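Local coordinates for alcohol dehydrogenase (Thermus thermophilus, PDB 2EIH), which probably catalyses NAD(P)-dependent oxidation of alcohols or a related redox reaction, and binds zinc through a cluster of four cysteines, at residues A[5-10]-A[14-19]; A[140-145]-A[337-342]; A[212-217]-A[228-233]. One frame throughout, in Å; residues are numbered along the deposited sequence.

Contact 1 (A[5-10]-A[14-19]); sequences VMRARG and VLEVAD
In the N-terminal beta hairpin, Val5 and Met6 pair antiparallel with Glu16 and Leu15, and the chain turns between the two strands. Val5 and Glu16 form the hydrogen-bonded pair: Val5 N donates to Glu16 O at 2.9 Å, and Glu16 N returns a straighter bond to Val5 O at 3.2 Å. Met6 and Leu15, the non-hydrogen-bonded pair, point to the other face, where helix 41-48 brings Val46 against Met6 and Arg47 against Leu15. Arg7, just past the strand end, forms a salt bridge with Glu16: Arg7 NE reaches Glu16 OE2 at 3.1 Å along a nearly straight N-H line (177°). The oxygen lies in the guanidinium plane but is approached from above the carboxylate, the two planes standing 89° apart. Glu16 CG lies between its backbone N and carbonyl carbon (chi1 62°), which brings the carboxylate across the arginine chain, against Arg7 CG. Val5 CG2 presses on Ala18 CB at 3.4 Å and lies against one face of the guanidinium, offset toward its rim. Val14 packs tightly against Ala8 O. This is a beta hairpin at the edge of a three-stranded antiparallel sheet, with an ion pair where the first strand runs out.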
loop_
_atom_site.group_PDB
_atom_site.type_symbol
_atom_site.label_atom_id
_atom_site.label_comp_id
_atom_site.label_asym_id
_atom_site.label_seq_id
_atom_site.Cartn_x
_atom_site.Cartn_y
_atom_site.Cartn_z
ATOM N N VAL A 5 -38.299 -0.316 24.469
ATOM C CA VAL A 5 -37.284 -0.482 25.488
ATOM C C VAL A 5 -37.020 -1.955 25.729
ATOM O O VAL A 5 -37.793 -2.826 25.318
ATOM C CB VAL A 5 -37.699 0.178 26.823
ATOM C CG1 VAL A 5 -37.636 1.695 26.697
ATOM C CG2 VAL A 5 -39.108 -0.260 27.207
ATOM N N MET A 6 -35.916 -2.209 26.418
ATOM C CA MET A 6 -35.461 -3.546 26.745
ATOM C C MET A 6 -35.550 -3.696 28.257
ATOM O O MET A 6 -34.582 -3.421 28.968
ATOM C CB MET A 6 -34.018 -3.671 26.296
ATOM C CG MET A 6 -33.518 -5.058 26.106
ATOM S SD MET A 6 -31.856 -4.879 25.522
ATOM C CE MET A 6 -31.013 -5.939 26.656
ATOM N N ARG A 7 -36.718 -4.116 28.738
ATOM C CA ARG A 7 -36.949 -4.301 30.167
ATOM C C ARG A 7 -35.908 -5.197 30.822
ATOM O O ARG A 7 -35.395 -4.888 31.897
ATOM C CB ARG A 7 -38.343 -4.895 30.412
ATOM C CG ARG A 7 -39.493 -3.907 30.218
ATOM C CD ARG A 7 -39.298 -2.654 31.071
ATOM N NE ARG A 7 -40.305 -1.636 30.789
ATOM C CZ ARG A 7 -40.211 -0.364 31.165
ATOM N NH1 ARG A 7 -39.151 0.057 31.845
ATOM N NH2 ARG A 7 -41.181 0.491 30.858
ATOM N N ALA A 8 -35.611 -6.313 30.165
ATOM C CA ALA A 8 -34.647 -7.277 30.668
ATOM C C ALA A 8 -34.071 -8.063 29.501
ATOM O O ALA A 8 -34.564 -7.975 28.373
ATOM C CB ALA A 8 -35.321 -8.219 31.647
ATOM N N ARG A 9 -33.033 -8.841 29.784
ATOM C CA ARG A 9 -32.374 -9.652 28.766
ATOM C C ARG A 9 -33.052 -11.009 28.606
ATOM O O ARG A 9 -33.436 -11.649 29.584
ATOM C CB ARG A 9 -30.900 -9.836 29.137
ATOM C CG ARG A 9 -30.174 -8.511 29.338
ATOM C CD ARG A 9 -28.671 -8.681 29.489
ATOM N NE ARG A 9 -27.987 -7.393 29.570
ATOM C CZ ARG A 9 -28.048 -6.576 30.618
ATOM N NH1 ARG A 9 -27.396 -5.419 30.602
ATOM N NH2 ARG A 9 -28.748 -6.917 31.693
ATOM N N GLY A 10 -33.206 -11.441 27.361
ATOM C CA GLY A 10 -33.839 -12.718 27.106
ATOM C C GLY A 10 -34.331 -12.877 25.682
ATOM O O GLY A 10 -33.652 -12.502 24.722
ATOM N N VAL A 14 -38.894 -9.649 25.435
ATOM C CA VAL A 14 -38.470 -8.643 26.404
ATOM C C VAL A 14 -38.581 -7.253 25.790
ATOM O O VAL A 14 -38.446 -6.250 26.489
ATOM C CB VAL A 14 -36.994 -8.833 26.879
ATOM C CG1 VAL A 14 -36.763 -10.257 27.338
ATOM C CG2 VAL A 14 -36.024 -8.454 25.764
ATOM N N LEU A 15 -38.807 -7.193 24.482
ATOM C CA LEU A 15 -38.936 -5.909 23.789
ATOM C C LEU A 15 -40.379 -5.405 23.889
ATOM O O LEU A 15 -41.313 -6.047 23.411
ATOM C CB LEU A 15 -38.519 -6.052 22.316
ATOM C CG LEU A 15 -37.047 -6.383 22.051
ATOM C CD1 LEU A 15 -36.841 -6.739 20.590
ATOM C CD2 LEU A 15 -36.171 -5.199 22.434
ATOM N N GLU A 16 -40.560 -4.253 24.523
ATOM C CA GLU A 16 -41.893 -3.703 24.672
ATOM C C GLU A 16 -41.913 -2.204 24.430
ATOM O O GLU A 16 -40.894 -1.524 24.554
ATOM C CB GLU A 16 -42.444 -4.018 26.069
ATOM C CG GLU A 16 -41.637 -3.427 27.218
ATOM C CD GLU A 16 -42.349 -3.539 28.557
ATOM O OE1 GLU A 16 -42.521 -4.678 29.042
ATOM O OE2 GLU A 16 -42.746 -2.490 29.113
ATOM N N VAL A 17 -43.089 -1.697 24.086
ATOM C CA VAL A 17 -43.259 -0.277 23.821
ATOM C C VAL A 17 -43.409 0.505 25.127
ATOM O O VAL A 17 -44.168 0.105 26.009
ATOM C CB VAL A 17 -44.500 -0.034 22.942
ATOM C CG1 VAL A 17 -44.617 1.449 22.610
ATOM C CG2 VAL A 17 -44.404 -0.872 21.664
ATOM N N ALA A 18 -42.688 1.617 25.242
ATOM C CA ALA A 18 -42.741 2.454 26.440
ATOM C C ALA A 18 -42.600 3.913 26.054
ATOM O O ALA A 18 -42.198 4.232 24.940
ATOM C CB ALA A 18 -41.635 2.071 27.405
ATOM N N ASP A 19 -42.940 4.800 26.978
ATOM C CA ASP A 19 -42.844 6.223 26.716
ATOM C C ASP A 19 -41.628 6.793 27.439
ATOM O O ASP A 19 -41.570 6.774 28.663
ATOM C CB ASP A 19 -44.116 6.924 27.191
ATOM C CG ASP A 19 -44.122 8.402 26.861
ATOM O OD1 ASP A 19 -44.152 8.746 25.656
ATOM O OD2 ASP A 19 -44.098 9.225 27.804
#

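Contact 2 (A[140-145]-A[337-342]); sequences SFEEAA and KVVLQV
Glu142, in the first turn of helix 141-146, meets Val339 and Gln341 of strand 337-341, so that a capped helix start lies across a strand of the mixed sheet in the GroES-like part of the alcohol dehydrogenase fold. The short helix and strand axes pass 8.5 Å apart at 127°. Apolar contact comes from Val339, whose two methyls divide the work. CG1 rests on Glu142 CB at 3.9 Å and more loosely on Ala145 CB at 4.4 Å, while CG2 faces the backbone oxygen of Glu142. Ala36 of strand 29-38 touches both Val339 and Ala145, and Val316 of strand 313-318 borders Glu142 and Gln341, so neighbouring strands flank the junction. Polar contact is one side-chain bond between the segments: Gln341 NE2 donates to Glu142 OE2 at 2.8 Å (166° at the hydrogen). NE2 comes to OE2 from the anti side, somewhat out of the carboxylate plane, and OE2 lies close to the plane of the amide. The glutamate chain bends at chi2 (82°), bringing its aliphatic CG beside Gln341 CG and its two oxygens to different partners. With an alanine in place of Glu142, the Gln341 amide would probably lose this acceptor and be free to turn, and the Ser140 hydroxyl would be short of one partner. Helix capping is the third element. Ser140 and Glu143 form a capping box: Glu143 N donates to Ser140 OG at 3.1 Å, and Ser140 N to Glu143 OE2 at 3.0 Å. Glu142 thus ties cap to strand, for while OE2 accepts from the amide, its OE1 receives the Ser140 OG hydroxyl at 3.2 Å.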
loop_
_atom_site.group_PDB
_atom_site.type_symbol
_atom_site.label_atom_id
_atom_site.label_comp_id
_atom_site.label_asym_id
_atom_site.label_seq_id
_atom_site.Cartn_x
_atom_site.Cartn_y
_atom_site.Cartn_z
ATOM N N SER A 140 -36.283 5.605 -0.279
ATOM C CA SER A 140 -37.351 5.727 0.715
ATOM C C SER A 140 -36.639 5.665 2.045
ATOM O O SER A 140 -35.524 5.159 2.133
ATOM C CB SER A 140 -38.308 4.550 0.651
ATOM O OG SER A 140 -37.706 3.433 1.276
ATOM N N PHE A 141 -37.279 6.159 3.088
ATOM C CA PHE A 141 -36.646 6.120 4.397
ATOM C C PHE A 141 -36.231 4.683 4.841
ATOM O O PHE A 141 -35.184 4.516 5.474
ATOM C CB PHE A 141 -37.565 6.790 5.421
ATOM C CG PHE A 141 -37.544 8.296 5.351
ATOM C CD1 PHE A 141 -36.431 9.012 5.782
ATOM C CD2 PHE A 141 -38.640 9.002 4.859
ATOM C CE1 PHE A 141 -36.419 10.401 5.726
ATOM C CE2 PHE A 141 -38.630 10.394 4.800
ATOM C CZ PHE A 141 -37.525 11.092 5.234
ATOM N N GLU A 142 -37.010 3.656 4.492
ATOM C CA GLU A 142 -36.663 2.287 4.890
ATOM C C GLU A 142 -35.439 1.785 4.130
ATOM O O GLU A 142 -34.663 0.988 4.651
ATOM C CB GLU A 142 -37.827 1.315 4.654
ATOM C CG GLU A 142 -39.081 1.616 5.467
ATOM C CD GLU A 142 -39.951 2.699 4.848
ATOM O OE1 GLU A 142 -39.476 3.401 3.926
ATOM O OE2 GLU A 142 -41.115 2.838 5.283
ATOM N N GLU A 143 -35.282 2.243 2.893
ATOM C CA GLU A 143 -34.150 1.853 2.068
ATOM C C GLU A 143 -32.894 2.535 2.624
ATOM O O GLU A 143 -31.828 1.913 2.769
ATOM C CB GLU A 143 -34.407 2.272 0.610
ATOM C CG GLU A 143 -35.436 1.429 -0.140
ATOM C CD GLU A 143 -35.696 1.910 -1.572
ATOM O OE1 GLU A 143 -36.039 1.069 -2.426
ATOM O OE2 GLU A 143 -35.524 3.116 -1.838
ATOM N N ALA A 144 -33.036 3.814 2.970
ATOM C CA ALA A 144 -31.932 4.588 3.530
ATOM C C ALA A 144 -31.450 3.952 4.838
ATOM O O ALA A 144 -30.251 3.673 4.996
ATOM C CB ALA A 144 -32.376 6.020 3.769
ATOM N N ALA A 145 -32.374 3.704 5.767
ATOM C CA ALA A 145 -31.995 3.094 7.046
ATOM C C ALA A 145 -31.286 1.763 6.882
ATOM O O ALA A 145 -30.493 1.366 7.722
ATOM C CB ALA A 145 -33.224 2.909 7.937
ATOM N N LYS A 337 -32.764 -6.712 4.320
ATOM C CA LYS A 337 -32.891 -6.032 5.604
ATOM C C LYS A 337 -34.313 -6.025 6.184
ATOM O O LYS A 337 -35.300 -5.967 5.451
ATOM C CB LYS A 337 -32.404 -4.586 5.439
ATOM C CG LYS A 337 -31.714 -3.980 6.664
ATOM C CD LYS A 337 -30.284 -4.496 6.811
ATOM C CE LYS A 337 -29.619 -3.948 8.060
ATOM N NZ LYS A 337 -28.215 -4.424 8.169
ATOM N N VAL A 338 -34.399 -6.104 7.508
ATOM C CA VAL A 338 -35.671 -6.047 8.216
ATOM C C VAL A 338 -35.652 -4.632 8.774
ATOM O O VAL A 338 -34.788 -4.287 9.581
ATOM C CB VAL A 338 -35.741 -7.070 9.379
ATOM C CG1 VAL A 338 -37.032 -6.897 10.159
ATOM C CG2 VAL A 338 -35.658 -8.473 8.822
ATOM N N VAL A 339 -36.590 -3.809 8.314
ATOM C CA VAL A 339 -36.668 -2.425 8.734
ATOM C C VAL A 339 -37.937 -2.061 9.461
ATOM O O VAL A 339 -39.046 -2.335 9.000
ATOM C CB VAL A 339 -36.546 -1.453 7.532
ATOM C CG1 VAL A 339 -36.513 -0.016 8.041
ATOM C CG2 VAL A 339 -35.309 -1.766 6.723
ATOM N N LEU A 340 -37.744 -1.409 10.596
ATOM C CA LEU A 340 -38.830 -0.935 11.432
ATOM C C LEU A 340 -39.203 0.463 10.962
ATOM O O LEU A 340 -38.337 1.285 10.664
ATOM C CB LEU A 340 -38.357 -0.861 12.884
ATOM C CG LEU A 340 -38.708 -1.974 13.877
ATOM C CD1 LEU A 340 -38.661 -3.347 13.216
ATOM C CD2 LEU A 340 -37.758 -1.889 15.063
ATOM N N GLN A 341 -40.503 0.716 10.892
ATOM C CA GLN A 341 -41.027 2.012 10.502
ATOM C C GLN A 341 -41.454 2.698 11.785
ATOM O O GLN A 341 -42.364 2.230 12.466
ATOM C CB GLN A 341 -42.229 1.845 9.579
ATOM C CG GLN A 341 -41.892 1.301 8.207
ATOM C CD GLN A 341 -43.137 0.906 7.445
ATOM O OE1 GLN A 341 -43.942 0.125 7.947
ATOM N NE2 GLN A 341 -43.293 1.415 6.223
ATOM N N VAL A 342 -40.793 3.803 12.110
ATOM C CA VAL A 342 -41.080 4.547 13.334
ATOM C C VAL A 342 -42.188 5.553 13.101
ATOM O O VAL A 342 -43.274 5.446 13.669
ATOM C CB VAL A 342 -39.844 5.311 13.808
ATOM C CG1 VAL A 342 -40.155 6.075 15.078
ATOM C CG2 VAL A 342 -38.699 4.343 14.021
#

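Contact 3 (A[212-217]-A[228-233]); sequences ADETVN and RRLTGG
This is a small, mainly apolar strand-to-helix contact at the border of the Rossmann-type nucleotide-binding domain, where Leu230 near the C-terminal end of helix 223-230 packs on Glu214 and Val216 of strand 214-217, an outermost strand of the six-stranded parallel sheet. No hydrogen bond crosses between the two segments. Glu214 and Val216, two residues apart on the strand, both point toward the helix, and Leu230 enters beside them. Leu230 CD2 carries most of the touching: it meets Val216 CG2 at 3.8 Å and, tightly, Glu214 CG at 3.4 Å, and lies 4.1 Å from the backbone oxygen, Thr215 O. Glu214 therefore contributes its methylene chain; its CG also comes closer to Leu230 CG than normal packing allows, so the exact spacing there is doubtful. Bending at chi2 (48°) turns its carboxylate away from the leucine, with long, weak ion pairs to Arg193 and Lys208. Val216 is buried more deeply; its CG2, anti to the carbonyl carbon, turns to the leucine, and Trp223, Glu226 and Val227 of the same helix also border its side chain. After Thr231 the chain runs through Gly232 and Gly233, both at positive phi. Arg228 O takes two backbone donors as the chain leaves the helix, Thr231 N at 3.1 Å and Gly233 N at 2.7 Å, reaching it from opposite faces of the carbonyl plane.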
loop_
_atom_site.group_PDB
_atom_site.type_symbol
_atom_site.label_atom_id
_atom_site.label_comp_id
_atom_site.label_asym_id
_atom_site.label_seq_id
_atom_site.Cartn_x
_atom_site.Cartn_y
_atom_site.Cartn_z
ATOM N N ALA A 212 -24.374 -11.047 -9.045
ATOM C CA ALA A 212 -23.616 -12.286 -8.919
ATOM C C ALA A 212 -23.506 -12.957 -10.294
ATOM O O ALA A 212 -24.515 -13.319 -10.912
ATOM C CB ALA A 212 -24.298 -13.218 -7.930
ATOM N N ASP A 213 -22.277 -13.121 -10.764
ATOM C CA ASP A 213 -22.039 -13.732 -12.062
ATOM C C ASP A 213 -22.271 -15.243 -12.072
ATOM O O ASP A 213 -22.673 -15.810 -13.084
ATOM C CB ASP A 213 -20.607 -13.440 -12.514
ATOM C CG ASP A 213 -20.310 -11.964 -12.568
ATOM O OD1 ASP A 213 -20.947 -11.263 -13.382
ATOM O OD2 ASP A 213 -19.449 -11.498 -11.789
ATOM N N GLU A 214 -22.025 -15.880 -10.937
ATOM C CA GLU A 214 -22.171 -17.319 -10.823
ATOM C C GLU A 214 -22.839 -17.658 -9.485
ATOM O O GLU A 214 -22.746 -16.894 -8.523
ATOM C CB GLU A 214 -20.780 -17.957 -10.908
ATOM C CG GLU A 214 -20.580 -19.006 -12.005
ATOM C CD GLU A 214 -21.070 -18.571 -13.376
ATOM O OE1 GLU A 214 -22.301 -18.615 -13.588
ATOM O OE2 GLU A 214 -20.233 -18.182 -14.234
ATOM N N THR A 215 -23.511 -18.802 -9.420
ATOM C CA THR A 215 -24.178 -19.209 -8.190
ATOM C C THR A 215 -23.889 -20.657 -7.826
ATOM O O THR A 215 -23.734 -21.506 -8.698
ATOM C CB THR A 215 -25.703 -19.011 -8.300
ATOM O OG1 THR A 215 -26.168 -19.545 -9.546
ATOM C CG2 THR A 215 -26.050 -17.529 -8.225
ATOM N N VAL A 216 -23.809 -20.927 -6.530
ATOM C CA VAL A 216 -23.550 -22.276 -6.044
ATOM C C VAL A 216 -24.421 -22.553 -4.830
ATOM O O VAL A 216 -24.674 -21.663 -4.023
ATOM C CB VAL A 216 -22.077 -22.463 -5.645
ATOM C CG1 VAL A 216 -21.883 -23.827 -5.011
ATOM C CG2 VAL A 216 -21.182 -22.315 -6.866
ATOM N N ASN A 217 -24.875 -23.794 -4.706
ATOM C CA ASN A 217 -25.727 -24.188 -3.594
ATOM C C ASN A 217 -24.914 -24.996 -2.591
ATOM O O ASN A 217 -24.457 -26.093 -2.899
ATOM C CB ASN A 217 -26.895 -25.030 -4.106
ATOM C CG ASN A 217 -27.936 -25.286 -3.039
ATOM O OD1 ASN A 217 -27.606 -25.596 -1.899
ATOM N ND2 ASN A 217 -29.203 -25.165 -3.408
ATOM N N ARG A 228 -14.591 -24.204 -7.407
ATOM C CA ARG A 228 -13.325 -24.470 -8.072
ATOM C C ARG A 228 -13.571 -24.621 -9.574
ATOM O O ARG A 228 -12.882 -24.011 -10.395
ATOM C CB ARG A 228 -12.703 -25.758 -7.532
ATOM C CG ARG A 228 -12.568 -25.816 -6.017
ATOM C CD ARG A 228 -11.396 -24.996 -5.512
ATOM N NE ARG A 228 -10.119 -25.533 -5.972
ATOM C CZ ARG A 228 -8.939 -25.182 -5.469
ATOM N NH1 ARG A 228 -7.826 -25.722 -5.949
ATOM N NH2 ARG A 228 -8.868 -24.303 -4.474
ATOM N N ARG A 229 -14.561 -25.437 -9.927
ATOM C CA ARG A 229 -14.912 -25.681 -11.329
ATOM C C ARG A 229 -15.303 -24.384 -12.037
ATOM O O ARG A 229 -15.030 -24.204 -13.225
ATOM C CB ARG A 229 -16.082 -26.673 -11.408
ATOM C CG ARG A 229 -16.404 -27.178 -12.814
ATOM C CD ARG A 229 -17.720 -27.955 -12.841
ATOM N NE ARG A 229 -18.881 -27.068 -12.936
ATOM C CZ ARG A 229 -19.127 -26.289 -13.985
ATOM N NH1 ARG A 229 -18.296 -26.293 -15.027
ATOM N NH2 ARG A 229 -20.197 -25.506 -13.997
ATOM N N LEU A 230 -15.939 -23.489 -11.286
ATOM C CA LEU A 230 -16.394 -22.210 -11.804
ATOM C C LEU A 230 -15.312 -21.137 -11.939
ATOM O O LEU A 230 -15.570 -20.075 -12.512
ATOM C CB LEU A 230 -17.541 -21.691 -10.936
ATOM C CG LEU A 230 -18.954 -21.727 -11.540
ATOM C CD1 LEU A 230 -19.070 -22.839 -12.569
ATOM C CD2 LEU A 230 -19.984 -21.904 -10.429
ATOM N N THR A 231 -14.111 -21.404 -11.427
ATOM C CA THR A 231 -13.007 -20.450 -11.524
ATOM C C THR A 231 -11.759 -21.088 -12.129
ATOM O O THR A 231 -10.661 -20.962 -11.584
ATOM C CB THR A 231 -12.615 -19.880 -10.145
ATOM O OG1 THR A 231 -12.377 -20.956 -9.226
ATOM C CG2 THR A 231 -13.708 -18.972 -9.617
ATOM N N GLY A 232 -11.935 -21.777 -13.251
ATOM C CA GLY A 232 -10.811 -22.411 -13.919
ATOM C C GLY A 232 -10.055 -23.413 -13.067
ATOM O O GLY A 232 -8.883 -23.686 -13.313
ATOM N N GLY A 233 -10.722 -23.966 -12.063
ATOM C CA GLY A 233 -10.075 -24.936 -11.197
ATOM C C GLY A 233 -9.168 -24.322 -10.143
ATOM O O GLY A 233 -8.825 -24.986 -9.160
#

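Contact 1 and contact 3 lie toward the periphery on opposite sides of the chain's centre, their own centres about 45 Å apart; contact 2 sits nearest the middle, its centre about 13 Å from that of the chain. Exposed residues take part in contact 1 but not in contacts 2 and 3, and none shares a strand or helix with another. Contact 1 joins two neighbouring strands through backbone bonds and an ion pair; contact 2 sets a helix start against a sequence-distant strand, by one amide-carboxylate bond and valine packing; contact 3 has no hydrogen bond between its segments and rests on aliphatic contact. Segments 212-217 and 228-233 fall between the halves of contact 2, which thus brackets the nucleotide-binding part.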